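Local atomic coordinates of probable exosome complex exonuclease 2 (Archaeoglobus fulgidus, PDB entry 3M7N), a protein that serves, probably without catalysis of its own, as a ring component of the archaeal RNA-degrading exosome and probably helps to shape the active site of its partner Rrp41. Residues 58-63 with 153-158; 131-136 with 165-170; 218-223 with 251-256. All blocks are in the same frame, centred on the assembly; numbering follows the deposited sequence.

Interaction 1 of 3, residues 58-63 with 153-158; sequences VVVGVK and ALAAIA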
ATOM      1  N   VAL H  58       1.102  21.730  20.824  1.00 27.18           N
ATOM      2  CA  VAL H  58       1.235  20.288  20.902  1.00 23.38           C
ATOM      3  C   VAL H  58       0.889  19.897  22.305  1.00 25.66           C
ATOM      4  O   VAL H  58       1.110  20.661  23.259  1.00 25.98           O
ATOM      5  CB  VAL H  58       2.674  19.803  20.551  1.00 28.36           C
ATOM      6  CG1 VAL H  58       3.704  20.550  21.360  1.00 26.54           C
ATOM      7  CG2 VAL H  58       2.802  18.319  20.800  1.00 25.72           C
ATOM      8  N   VAL H  59       0.311  18.717  22.444  1.00 24.86           N
ATOM      9  CA  VAL H  59      -0.024  18.246  23.769  1.00 26.25           C
ATOM     10  C   VAL H  59       0.620  16.911  23.959  1.00 24.68           C
ATOM     11  O   VAL H  59       0.699  16.112  23.030  1.00 26.14           O
ATOM     12  CB  VAL H  59      -1.566  18.189  24.025  1.00 24.59           C
ATOM     13  CG1 VAL H  59      -2.270  17.389  22.953  1.00 25.80           C
ATOM     14  CG2 VAL H  59      -1.846  17.627  25.390  1.00 23.89           C
ATOM     15  N   VAL H  60       1.114  16.681  25.166  1.00 25.43           N
ATOM     16  CA  VAL H  60       1.718  15.420  25.480  1.00 24.13           C
ATOM     17  C   VAL H  60       1.008  14.861  26.683  1.00 26.94           C
ATOM     18  O   VAL H  60       0.748  15.588  27.647  1.00 28.53           O
ATOM     19  CB  VAL H  60       3.231  15.586  25.793  1.00 28.01           C
ATOM     20  CG1 VAL H  60       3.807  14.306  26.389  1.00 24.22           C
ATOM     21  CG2 VAL H  60       3.991  15.999  24.546  1.00 24.90           C
ATOM     22  N   GLY H  61       0.696  13.571  26.639  1.00 27.75           N
ATOM     23  CA  GLY H  61       0.130  12.900  27.797  1.00 27.47           C
ATOM     24  C   GLY H  61       0.999  11.730  28.203  1.00 31.93           C
ATOM     25  O   GLY H  61       1.652  11.101  27.368  1.00 33.02           O
ATOM     26  N   VAL H  62       1.021  11.442  29.494  1.00 29.78           N
ATOM     27  CA  VAL H  62       1.796  10.328  29.991  1.00 28.79           C
ATOM     28  C   VAL H  62       0.875   9.296  30.607  1.00 30.46           C
ATOM     29  O   VAL H  62      -0.046   9.643  31.329  1.00 30.29           O
ATOM     30  CB  VAL H  62       2.824  10.780  31.063  1.00 30.96           C
ATOM     31  CG1 VAL H  62       3.623   9.578  31.572  1.00 26.74           C
ATOM     32  CG2 VAL H  62       3.750  11.845  30.498  1.00 26.89           C
ATOM     33  N   LYS H  63       1.140   8.027  30.319  1.00 33.24           N
ATOM     34  CA  LYS H  63       0.407   6.928  30.927  1.00 34.78           C
ATOM     35  C   LYS H  63       1.373   5.919  31.538  1.00 35.42           C
ATOM     36  O   LYS H  63       2.397   5.580  30.944  1.00 36.69           O
ATOM     37  CB  LYS H  63      -0.489   6.228  29.895  1.00 34.47           C
ATOM     38  CG  LYS H  63      -1.580   7.101  29.305  1.00 31.32           C
ATOM     39  CD  LYS H  63      -2.573   7.551  30.376  1.00 35.25           C
ATOM     40  CE  LYS H  63      -3.430   6.392  30.878  1.00 35.76           C
ATOM     41  NZ  LYS H  63      -4.595   6.879  31.675  1.00 35.57           N
ATOM     42  N   ALA H 153       9.477  18.474  22.956  1.00 25.09           N
ATOM     43  CA  ALA H 153      10.473  18.204  23.986  1.00 19.91           C
ATOM     44  C   ALA H 153      10.078  18.909  25.276  1.00 22.39           C
ATOM     45  O   ALA H 153      10.161  18.329  26.354  1.00 23.22           O
ATOM     46  CB  ALA H 153      11.826  18.676  23.524  1.00 25.01           C
ATOM     47  N   LEU H 154       9.659  20.171  25.149  1.00 22.56           N
ATOM     48  CA  LEU H 154       9.205  20.973  26.285  1.00 23.70           C
ATOM     49  C   LEU H 154       7.961  20.351  26.922  1.00 25.69           C
ATOM     50  O   LEU H 154       7.870  20.223  28.153  1.00 24.62           O
ATOM     51  CB  LEU H 154       8.851  22.387  25.822  1.00 24.42           C
ATOM     52  CG  LEU H 154       9.696  23.621  26.128  1.00 26.14           C
ATOM     53  CD1 LEU H 154      11.086  23.270  26.610  1.00 26.16           C
ATOM     54  CD2 LEU H 154       9.741  24.504  24.899  1.00 24.59           C
ATOM     55  N   ALA H 155       7.005  19.962  26.082  1.00 24.05           N
ATOM     56  CA  ALA H 155       5.742  19.414  26.589  1.00 26.40           C
ATOM     57  C   ALA H 155       5.980  18.060  27.228  1.00 25.21           C
ATOM     58  O   ALA H 155       5.433  17.771  28.293  1.00 28.74           O
ATOM     59  CB  ALA H 155       4.674  19.331  25.481  1.00 21.73           C
ATOM     60  N   ALA H 156       6.816  17.241  26.601  1.00 23.51           N
ATOM     61  CA  ALA H 156       7.135  15.946  27.186  1.00 25.32           C
ATOM     62  C   ALA H 156       7.738  16.045  28.609  1.00 27.86           C
ATOM     63  O   ALA H 156       7.286  15.348  29.526  1.00 27.88           O
ATOM     64  CB  ALA H 156       8.016  15.131  26.261  1.00 22.69           C
ATOM     65  N   ILE H 157       8.739  16.902  28.813  1.00 26.90           N
ATOM     66  CA  ILE H 157       9.334  17.004  30.150  1.00 26.18           C
ATOM     67  C   ILE H 157       8.386  17.690  31.158  1.00 27.78           C
ATOM     68  O   ILE H 157       8.318  17.314  32.320  1.00 26.00           O
ATOM     69  CB  ILE H 157      10.743  17.674  30.151  1.00 24.87           C
ATOM     70  CG1 ILE H 157      11.384  17.549  31.533  1.00 25.84           C
ATOM     71  CG2 ILE H 157      10.685  19.134  29.728  1.00 24.37           C
ATOM     72  CD1 ILE H 157      11.891  16.143  31.867  1.00 26.89           C
ATOM     73  N   ALA H 158       7.643  18.684  30.705  1.00 27.58           N
ATOM     74  CA  ALA H 158       6.631  19.280  31.568  1.00 30.22           C
ATOM     75  C   ALA H 158       5.619  18.219  32.032  1.00 29.55           C
ATOM     76  O   ALA H 158       5.238  18.175  33.205  1.00 29.82           O
ATOM     77  CB  ALA H 158       5.925  20.430  30.854  1.00 27.01           C
TER
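V60 meets A155 and A156 through its methyls, and the flat group it touches is a backbone one, the peptide linking those two alanines; no ring or planar side chain takes part. CG2 of V60 stands almost straight above A156 N at 3.7 Å, and V60 CB lies over the same side of the peptide, 4.0 Å from A155 C. The A155 methyl rises from the plane on this side as well, which brings A155 CB within 3.5 Å of V60 CG2. A156 CB stays close to the peptide plane, at its edge, and meets the other branch of the valine, with CG1 to A156 CB at 4.3 Å. The torsion explains the division: CG1 is anti to the backbone N (chi1 169°), leaving CG2 to face A155. V58 adds a looser contact, its CG1 4.4 Å from A155 CB.

This is a helix lying on a sheet, in the RNase PH-type domain of the S5 clan: helix 148-161 crosses strand 56-67, with the local axes 7.5 Å apart at 31°. Here A155 and A156 have only methyls, and V60 CG2 reaches the helix backbone itself. The contact is apolar and buried. V60 also packs on V137 and I139 of the adjacent strand 131-141, while V62 reaches A159 one turn further along the helix. V59 points away from the helix and packs on F84 of the neighbouring exonuclease 1 subunit.

Interaction 2 of 3, residues 131-136 with 165-170; sequences KVWIVF and VPAERF
W133 pushes its six-membered ring into the bend made by 165-170, and the tight part of the contact is on the V165 and P166 side. CG1 of V165 lies over one face of that ring, 3.9 Å from its centroid and 27° off the normal, a CH-pi contact. A chi1 of -174° turns CG1 away from the valine's own backbone N and over the indole. P166 CD stands above the same face, out by the rim, 3.5 Å from W133 CH2; P166 O, by contrast, lies near the ring plane at the edge, 3.5 Å from W133 CH2. P166 is the centre of an inverse gamma turn, and A167 CA follows along the same edge, 4.0 Å from W133 CZ2.

Toward F170 the fit is slacker. The indole turns its edge to the phenyl face in an offset edge-to-face pair, planes at 89° and centroids 5.9 Å apart. F170 is partly exposed.

Around the indole, P66 of strand 56-67 touches both W133 and F170, and Y176 of strand 176-177 touches W133 and V165. The contact thus joins the start of strand 131-141 to the loop between strands 164-165 and 176-177.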
ATOM      1  N   LYS H 131       7.723  -7.365  37.828  1.00 70.00           N
ATOM      2  CA  LYS H 131       6.865  -6.204  37.615  1.00 67.10           C
ATOM      3  C   LYS H 131       7.635  -4.893  37.676  1.00 65.14           C
ATOM      4  O   LYS H 131       8.339  -4.615  38.650  1.00 62.24           O
ATOM      5  CB  LYS H 131       5.723  -6.173  38.638  1.00 66.84           C
ATOM      6  CG  LYS H 131       4.332  -6.228  38.023  1.00 68.38           C
ATOM      7  CD  LYS H 131       3.239  -6.066  39.083  1.00 74.15           C
ATOM      8  CE  LYS H 131       1.839  -6.113  38.459  1.00 72.29           C
ATOM      9  NZ  LYS H 131       0.772  -5.635  39.395  1.00 68.71           N
ATOM     10  N   VAL H 132       7.475  -4.082  36.634  1.00 61.76           N
ATOM     11  CA  VAL H 132       8.128  -2.781  36.559  1.00 57.25           C
ATOM     12  C   VAL H 132       7.221  -1.758  35.868  1.00 55.05           C
ATOM     13  O   VAL H 132       6.442  -2.108  34.978  1.00 54.51           O
ATOM     14  CB  VAL H 132       9.479  -2.896  35.828  1.00 56.99           C
ATOM     15  CG1 VAL H 132       9.374  -2.428  34.378  1.00 48.85           C
ATOM     16  CG2 VAL H 132      10.542  -2.134  36.583  1.00 60.72           C
ATOM     17  N   TRP H 133       7.299  -0.499  36.283  1.00 54.00           N
ATOM     18  CA  TRP H 133       6.459   0.522  35.677  1.00 45.62           C
ATOM     19  C   TRP H 133       6.868   0.807  34.243  1.00 49.60           C
ATOM     20  O   TRP H 133       8.052   0.824  33.907  1.00 50.12           O
ATOM     21  CB  TRP H 133       6.511   1.812  36.470  1.00 45.95           C
ATOM     22  CG  TRP H 133       5.681   1.786  37.693  1.00 50.13           C
ATOM     23  CD1 TRP H 133       6.124   1.728  38.977  1.00 50.48           C
ATOM     24  CD2 TRP H 133       4.252   1.836  37.762  1.00 51.20           C
ATOM     25  NE1 TRP H 133       5.063   1.735  39.845  1.00 50.89           N
ATOM     26  CE2 TRP H 133       3.898   1.800  39.124  1.00 47.97           C
ATOM     27  CE3 TRP H 133       3.234   1.908  36.803  1.00 47.58           C
ATOM     28  CZ2 TRP H 133       2.575   1.830  39.557  1.00 48.56           C
ATOM     29  CZ3 TRP H 133       1.916   1.942  37.236  1.00 46.67           C
ATOM     30  CH2 TRP H 133       1.601   1.904  38.599  1.00 47.44           C
ATOM     31  N   ILE H 134       5.872   1.019  33.395  1.00 45.64           N
ATOM     32  CA  ILE H 134       6.116   1.414  32.022  1.00 46.40           C
ATOM     33  C   ILE H 134       5.533   2.794  31.792  1.00 40.30           C
ATOM     34  O   ILE H 134       4.364   3.023  32.060  1.00 42.53           O
ATOM     35  CB  ILE H 134       5.467   0.431  31.064  1.00 47.34           C
ATOM     36  CG1 ILE H 134       6.071  -0.957  31.283  1.00 47.20           C
ATOM     37  CG2 ILE H 134       5.641   0.915  29.632  1.00 41.61           C
ATOM     38  CD1 ILE H 134       5.357  -2.041  30.552  1.00 59.89           C
ATOM     39  N   VAL H 135       6.356   3.721  31.323  1.00 43.69           N
ATOM     40  CA  VAL H 135       5.908   5.095  31.093  1.00 38.65           C
ATOM     41  C   VAL H 135       5.700   5.360  29.601  1.00 37.29           C
ATOM     42  O   VAL H 135       6.659   5.355  28.830  1.00 39.91           O
ATOM     43  CB  VAL H 135       6.924   6.088  31.664  1.00 35.66           C
ATOM     44  CG1 VAL H 135       6.402   7.493  31.566  1.00 29.92           C
ATOM     45  CG2 VAL H 135       7.244   5.725  33.111  1.00 35.19           C
ATOM     46  N   PHE H 136       4.446   5.564  29.197  1.00 31.18           N
ATOM     47  CA  PHE H 136       4.123   5.904  27.816  1.00 30.14           C
ATOM     48  C   PHE H 136       4.084   7.396  27.649  1.00 30.81           C
ATOM     49  O   PHE H 136       3.274   8.077  28.284  1.00 27.86           O
ATOM     50  CB  PHE H 136       2.769   5.319  27.389  1.00 31.97           C
ATOM     51  CG  PHE H 136       2.787   3.820  27.200  1.00 34.29           C
ATOM     52  CD1 PHE H 136       2.264   2.977  28.166  1.00 36.39           C
ATOM     53  CD2 PHE H 136       3.331   3.259  26.063  1.00 34.63           C
ATOM     54  CE1 PHE H 136       2.288   1.606  27.996  1.00 38.57           C
ATOM     55  CE2 PHE H 136       3.345   1.882  25.887  1.00 37.57           C
ATOM     56  CZ  PHE H 136       2.832   1.064  26.852  1.00 35.02           C
ATOM     57  N   VAL H 165       2.248   8.806  39.749  1.00 37.26           N
ATOM     58  CA  VAL H 165       2.255   7.356  39.603  1.00 43.26           C
ATOM     59  C   VAL H 165       0.941   6.782  40.116  1.00 42.82           C
ATOM     60  O   VAL H 165       0.483   7.138  41.196  1.00 41.81           O
ATOM     61  CB  VAL H 165       3.451   6.701  40.318  1.00 38.86           C
ATOM     62  CG1 VAL H 165       3.479   5.214  40.018  1.00 43.19           C
ATOM     63  CG2 VAL H 165       4.749   7.342  39.863  1.00 38.75           C
ATOM     64  N   PRO H 166       0.311   5.910  39.326  1.00 42.18           N
ATOM     65  CA  PRO H 166      -1.009   5.408  39.713  1.00 47.42           C
ATOM     66  C   PRO H 166      -0.880   4.125  40.519  1.00 49.71           C
ATOM     67  O   PRO H 166      -1.338   3.079  40.062  1.00 48.40           O
ATOM     68  CB  PRO H 166      -1.659   5.087  38.363  1.00 45.54           C
ATOM     69  CG  PRO H 166      -0.488   4.921  37.379  1.00 43.04           C
ATOM     70  CD  PRO H 166       0.792   5.270  38.097  1.00 40.45           C
ATOM     71  N   ALA H 167      -0.252   4.180  41.687  1.00 50.58           N
ATOM     72  CA  ALA H 167      -0.009   2.942  42.421  1.00 55.17           C
ATOM     73  C   ALA H 167      -1.319   2.369  42.968  1.00 53.93           C
ATOM     74  O   ALA H 167      -1.563   1.169  42.880  1.00 54.15           O
ATOM     75  CB  ALA H 167       1.016   3.152  43.533  1.00 46.11           C
ATOM     76  N   GLU H 168      -2.162   3.240  43.512  1.00 53.29           N
ATOM     77  CA  GLU H 168      -3.430   2.818  44.097  1.00 55.02           C
ATOM     78  C   GLU H 168      -4.269   2.040  43.114  1.00 59.11           C
ATOM     79  O   GLU H 168      -4.635   0.899  43.369  1.00 66.27           O
ATOM     80  CB  GLU H 168      -4.216   4.025  44.578  1.00 54.68           C
ATOM     81  CG  GLU H 168      -3.510   4.761  45.682  1.00 60.00           C
ATOM     82  CD  GLU H 168      -3.987   6.175  45.801  1.00 67.57           C
ATOM     83  OE1 GLU H 168      -5.131   6.439  45.360  1.00 67.49           O
ATOM     84  OE2 GLU H 168      -3.221   7.019  46.324  1.00 67.39           O
ATOM     85  N   ARG H 169      -4.575   2.665  41.985  1.00 60.58           N
ATOM     86  CA  ARG H 169      -5.360   2.011  40.959  1.00 54.27           C
ATOM     87  C   ARG H 169      -4.880   0.593  40.765  1.00 55.85           C
ATOM     88  O   ARG H 169      -5.672  -0.296  40.473  1.00 60.30           O
ATOM     89  CB  ARG H 169      -5.248   2.747  39.626  1.00 54.80           C
ATOM     90  CG  ARG H 169      -5.925   1.980  38.499  1.00 59.10           C
ATOM     91  CD  ARG H 169      -5.456   2.410  37.123  1.00 59.63           C
ATOM     92  NE  ARG H 169      -5.349   3.858  37.010  1.00 59.44           N
ATOM     93  CZ  ARG H 169      -5.115   4.497  35.870  1.00 55.86           C
ATOM     94  NH1 ARG H 169      -5.019   5.817  35.871  1.00 54.70           N
ATOM     95  NH2 ARG H 169      -4.979   3.815  34.733  1.00 52.35           N
ATOM     96  N   PHE H 170      -3.575   0.384  40.912  1.00 55.92           N
ATOM     97  CA  PHE H 170      -2.994  -0.926  40.639  1.00 57.79           C
ATOM     98  C   PHE H 170      -2.652  -1.668  41.928  1.00 60.77           C
ATOM     99  O   PHE H 170      -1.852  -2.605  41.923  1.00 63.33           O
ATOM    100  CB  PHE H 170      -1.763  -0.807  39.725  1.00 57.47           C
ATOM    101  CG  PHE H 170      -2.101  -0.521  38.275  1.00 55.16           C
ATOM    102  CD1 PHE H 170      -2.352  -1.561  37.387  1.00 51.13           C
ATOM    103  CD2 PHE H 170      -2.163   0.784  37.804  1.00 48.97           C
ATOM    104  CE1 PHE H 170      -2.663  -1.308  36.056  1.00 49.31           C
ATOM    105  CE2 PHE H 170      -2.473   1.049  36.474  1.00 50.44           C
ATOM    106  CZ  PHE H 170      -2.721   0.004  35.600  1.00 50.31           C
TER

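Interaction 3 of 3, residues 218-223 with 251-256; sequences KDDNVV and KLREKF
R253 carries this surface contact, reaching from helix 235-253 to the turn before strand 222-228, where K218 and D220 receive it. With CG opposite the backbone N (chi1 -167°), the arginine extends toward the turn; a bend at chi3 (-80°) then lays the guanidinium beside the K218 backbone. R253 CD is 4.1 Å from K218 CA, and K218 N lies over one face of the guanidinium, 4.0 Å from R253 NE and offset toward the rim. K218 therefore contributes its main chain, while its CB points away from the helix; its N-H is hydrogen-bonded to D182 OD2.

D220 OD1 is 4.0 Å from R253 NH1, a long salt bridge with the carboxylate and guanidinium planes 46° apart. Of two linking waters, one donates to D220 OD1 (2.8 Å) and to K218 O (2.6 Å), and accepts a weak bond from R253 NH1. The other lies in the guanidinium plane at its edge, taking a bond from NH1 at 3.0 Å and giving one to D220 OD1 at 3.1 Å. The remaining nitrogens are held as well, NE by L183 O and NH2 by T216 OG1, so that bonds from several directions fix the rotation of the group. D220 OD2 forms a salt bridge with R250 NH2, its stronger polar partner. A leucine in place of R253 would probably leave L183 O and T216 OG1 without these donors and the two waters without their NH1 anchor.

The turn is the beta-hairpin connection between antiparallel strands 211-216 and 222-228 in the second RNase PH family domain, and helix 235-253 lies against it (D220 on I246, V222 on L242). Strand 222-228, outermost within this chain, pairs antiparallel through V222 with the neighbouring exonuclease 1 subunit, continuing the sheet across the interface.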
ATOM      1  N   LYS H 218      20.372  19.942  32.795  1.00 33.55           N
ATOM      2  CA  LYS H 218      20.519  20.926  33.881  1.00 37.24           C
ATOM      3  C   LYS H 218      21.849  21.685  33.945  1.00 31.94           C
ATOM      4  O   LYS H 218      21.887  22.878  34.202  1.00 33.33           O
ATOM      5  CB  LYS H 218      20.404  20.170  35.215  1.00 39.05           C
ATOM      6  CG  LYS H 218      19.160  20.416  36.001  1.00 39.00           C
ATOM      7  CD  LYS H 218      19.294  19.706  37.338  1.00 45.25           C
ATOM      8  CE  LYS H 218      20.076  18.421  37.150  1.00 43.11           C
ATOM      9  NZ  LYS H 218      20.645  17.900  38.425  1.00 51.71           N
ATOM     10  N   ASP H 219      22.939  20.955  33.786  1.00 33.24           N
ATOM     11  CA  ASP H 219      24.275  21.500  33.972  1.00 32.58           C
ATOM     12  C   ASP H 219      24.896  21.930  32.677  1.00 29.52           C
ATOM     13  O   ASP H 219      26.115  22.070  32.605  1.00 36.16           O
ATOM     14  CB  ASP H 219      25.189  20.435  34.593  1.00 33.90           C
ATOM     15  CG  ASP H 219      24.651  19.908  35.904  1.00 36.36           C
ATOM     16  OD1 ASP H 219      24.079  20.716  36.669  1.00 39.89           O
ATOM     17  OD2 ASP H 219      24.799  18.692  36.171  1.00 43.17           O
ATOM     18  N   ASP H 220      24.080  22.088  31.641  1.00 29.83           N
ATOM     19  CA  ASP H 220      24.570  22.516  30.323  1.00 31.50           C
ATOM     20  C   ASP H 220      25.421  21.463  29.597  1.00 30.24           C
ATOM     21  O   ASP H 220      26.092  21.777  28.621  1.00 28.98           O
ATOM     22  CB  ASP H 220      25.359  23.828  30.405  1.00 27.50           C
ATOM     23  CG  ASP H 220      24.494  25.025  30.818  1.00 39.23           C
ATOM     24  OD1 ASP H 220      23.263  24.887  30.997  1.00 38.91           O
ATOM     25  OD2 ASP H 220      25.057  26.130  30.956  1.00 41.53           O
ATOM     26  N   ASN H 221      25.403  20.222  30.062  1.00 25.61           N
ATOM     27  CA  ASN H 221      25.971  19.162  29.248  1.00 28.94           C
ATOM     28  C   ASN H 221      25.089  18.919  28.056  1.00 31.01           C
ATOM     29  O   ASN H 221      23.851  18.966  28.161  1.00 31.81           O
ATOM     30  CB  ASN H 221      26.097  17.872  30.033  1.00 32.17           C
ATOM     31  CG  ASN H 221      26.998  18.026  31.217  1.00 29.12           C
ATOM     32  OD1 ASN H 221      26.671  17.598  32.316  1.00 38.48           O
ATOM     33  ND2 ASN H 221      28.133  18.671  31.010  1.00 32.35           N
ATOM     34  N   VAL H 222      25.720  18.696  26.914  1.00 25.71           N
ATOM     35  CA  VAL H 222      24.996  18.306  25.728  1.00 25.25           C
ATOM     36  C   VAL H 222      24.652  16.830  25.908  1.00 29.44           C
ATOM     37  O   VAL H 222      25.504  16.022  26.292  1.00 27.58           O
ATOM     38  CB  VAL H 222      25.825  18.518  24.456  1.00 26.59           C
ATOM     39  CG1 VAL H 222      25.061  18.041  23.233  1.00 22.68           C
ATOM     40  CG2 VAL H 222      26.204  20.006  24.309  1.00 26.67           C
ATOM     41  N   VAL H 223      23.398  16.490  25.632  1.00 27.94           N
ATOM     42  CA  VAL H 223      22.863  15.178  25.968  1.00 28.12           C
ATOM     43  C   VAL H 223      22.316  14.476  24.711  1.00 29.78           C
ATOM     44  O   VAL H 223      22.209  13.247  24.654  1.00 30.73           O
ATOM     45  CB  VAL H 223      21.819  15.331  27.128  1.00 30.23           C
ATOM     46  CG1 VAL H 223      20.482  14.731  26.795  1.00 32.58           C
ATOM     47  CG2 VAL H 223      22.384  14.798  28.462  1.00 31.63           C
ATOM     48  N   LYS H 251      17.924  29.648  29.119  1.00 30.06           N
ATOM     49  CA  LYS H 251      16.792  30.570  29.235  1.00 35.11           C
ATOM     50  C   LYS H 251      15.467  29.803  29.266  1.00 39.28           C
ATOM     51  O   LYS H 251      14.623  30.014  30.143  1.00 46.57           O
ATOM     52  CB  LYS H 251      16.764  31.539  28.061  1.00 33.71           C
ATOM     53  CG  LYS H 251      17.703  32.731  28.177  1.00 43.78           C
ATOM     54  CD  LYS H 251      18.994  32.367  28.874  1.00 44.91           C
ATOM     55  CE  LYS H 251      19.830  33.605  29.199  1.00 46.23           C
ATOM     56  NZ  LYS H 251      20.744  33.324  30.361  1.00 50.35           N
ATOM     57  N   LEU H 252      15.293  28.911  28.300  1.00 29.29           N
ATOM     58  CA  LEU H 252      14.096  28.102  28.227  1.00 34.07           C
ATOM     59  C   LEU H 252      13.849  27.383  29.532  1.00 36.14           C
ATOM     60  O   LEU H 252      12.719  27.319  30.025  1.00 38.59           O
ATOM     61  CB  LEU H 252      14.207  27.098  27.070  1.00 27.65           C
ATOM     62  CG  LEU H 252      13.904  27.760  25.721  1.00 29.80           C
ATOM     63  CD1 LEU H 252      14.050  26.790  24.571  1.00 24.75           C
ATOM     64  CD2 LEU H 252      12.497  28.367  25.747  1.00 27.73           C
ATOM     65  N   ARG H 253      14.925  26.830  30.077  1.00 36.92           N
ATOM     66  CA  ARG H 253      14.873  26.001  31.267  1.00 35.81           C
ATOM     67  C   ARG H 253      14.309  26.830  32.411  1.00 41.96           C
ATOM     68  O   ARG H 253      13.663  26.309  33.312  1.00 45.57           O
ATOM     69  CB  ARG H 253      16.282  25.484  31.583  1.00 33.92           C
ATOM     70  CG  ARG H 253      16.368  24.356  32.599  1.00 30.79           C
ATOM     71  CD  ARG H 253      17.735  23.674  32.549  1.00 30.81           C
ATOM     72  NE  ARG H 253      17.819  22.731  31.451  1.00 27.23           N
ATOM     73  CZ  ARG H 253      18.621  22.844  30.399  1.00 31.57           C
ATOM     74  NH1 ARG H 253      19.467  23.876  30.289  1.00 25.74           N
ATOM     75  NH2 ARG H 253      18.572  21.904  29.448  1.00 25.99           N
ATOM     76  N   GLU H 254      14.510  28.137  32.350  1.00 40.21           N
ATOM     77  CA  GLU H 254      14.080  28.990  33.443  1.00 47.93           C
ATOM     78  C   GLU H 254      12.586  29.342  33.379  1.00 52.25           C
ATOM     79  O   GLU H 254      12.042  29.957  34.294  1.00 59.54           O
ATOM     80  CB  GLU H 254      14.998  30.217  33.554  1.00 51.66           C
ATOM     81  CG  GLU H 254      14.336  31.582  33.477  1.00 58.37           C
ATOM     82  CD  GLU H 254      15.370  32.709  33.416  1.00 71.21           C
ATOM     83  OE1 GLU H 254      16.571  32.403  33.189  1.00 62.04           O
ATOM     84  OE2 GLU H 254      14.982  33.892  33.593  1.00 75.64           O
ATOM     85  N   LYS H 255      11.920  28.919  32.311  1.00 48.34           N
ATOM     86  CA  LYS H 255      10.479  29.082  32.215  1.00 48.08           C
ATOM     87  C   LYS H 255       9.756  27.993  33.025  1.00 48.29           C
ATOM     88  O   LYS H 255       8.580  28.122  33.341  1.00 55.69           O
ATOM     89  CB  LYS H 255      10.016  29.097  30.746  1.00 43.26           C
ATOM     90  CG  LYS H 255      10.457  30.342  29.978  1.00 50.06           C
ATOM     91  CD  LYS H 255       9.722  30.510  28.655  1.00 41.80           C
ATOM     92  CE  LYS H 255       9.865  31.949  28.103  1.00 51.88           C
ATOM     93  NZ  LYS H 255       8.844  32.335  27.012  1.00 45.48           N
ATOM     94  N   PHE H 256      10.469  26.931  33.374  1.00 41.26           N
ATOM     95  CA  PHE H 256       9.877  25.858  34.168  1.00 46.35           C
ATOM     96  C   PHE H 256       9.777  26.202  35.651  1.00 57.37           C
ATOM     97  O   PHE H 256       9.183  25.459  36.425  1.00 61.26           O
ATOM     98  CB  PHE H 256      10.640  24.543  33.970  1.00 42.40           C
ATOM     99  CG  PHE H 256      10.360  23.869  32.647  1.00 36.80           C
ATOM    100  CD1 PHE H 256       9.576  22.725  32.586  1.00 36.44           C
ATOM    101  CD2 PHE H 256      10.862  24.388  31.473  1.00 28.65           C
ATOM    102  CE1 PHE H 256       9.306  22.103  31.375  1.00 30.79           C
ATOM    103  CE2 PHE H 256      10.600  23.769  30.261  1.00 36.06           C
ATOM    104  CZ  PHE H 256       9.812  22.625  30.212  1.00 31.81           C
TER
HETATM  105  O   HOH W   1      21.163  24.972  32.797  1.00 40.04           O
HETATM  106  O   HOH W   2      21.644  24.603  28.355  1.00 22.94           O

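Interactions 1 and 2 share a sheet: strands 56-67 and 131-141 are neighbours in it, K63 O and F136 N make a probable hydrogen bond of 2.7 Å, and V62 CG1 packs 3.5 Å from V135 CG1. Interaction 3 reaches interaction 1 from the other side of helix 148-161, where F256 CZ lies 3.6 Å from I157 CG2. Interactions 2 and 3 do not touch; their centres are about 28 Å apart. The bound nucleic acid is about 7 Å from the nearest atom of interaction 2 and about 10 Å from interactions 1 and 3. All three lie beside the exonuclease 1 chain, consistent with this subunit's predicted role in structuring the Rrp41 active site.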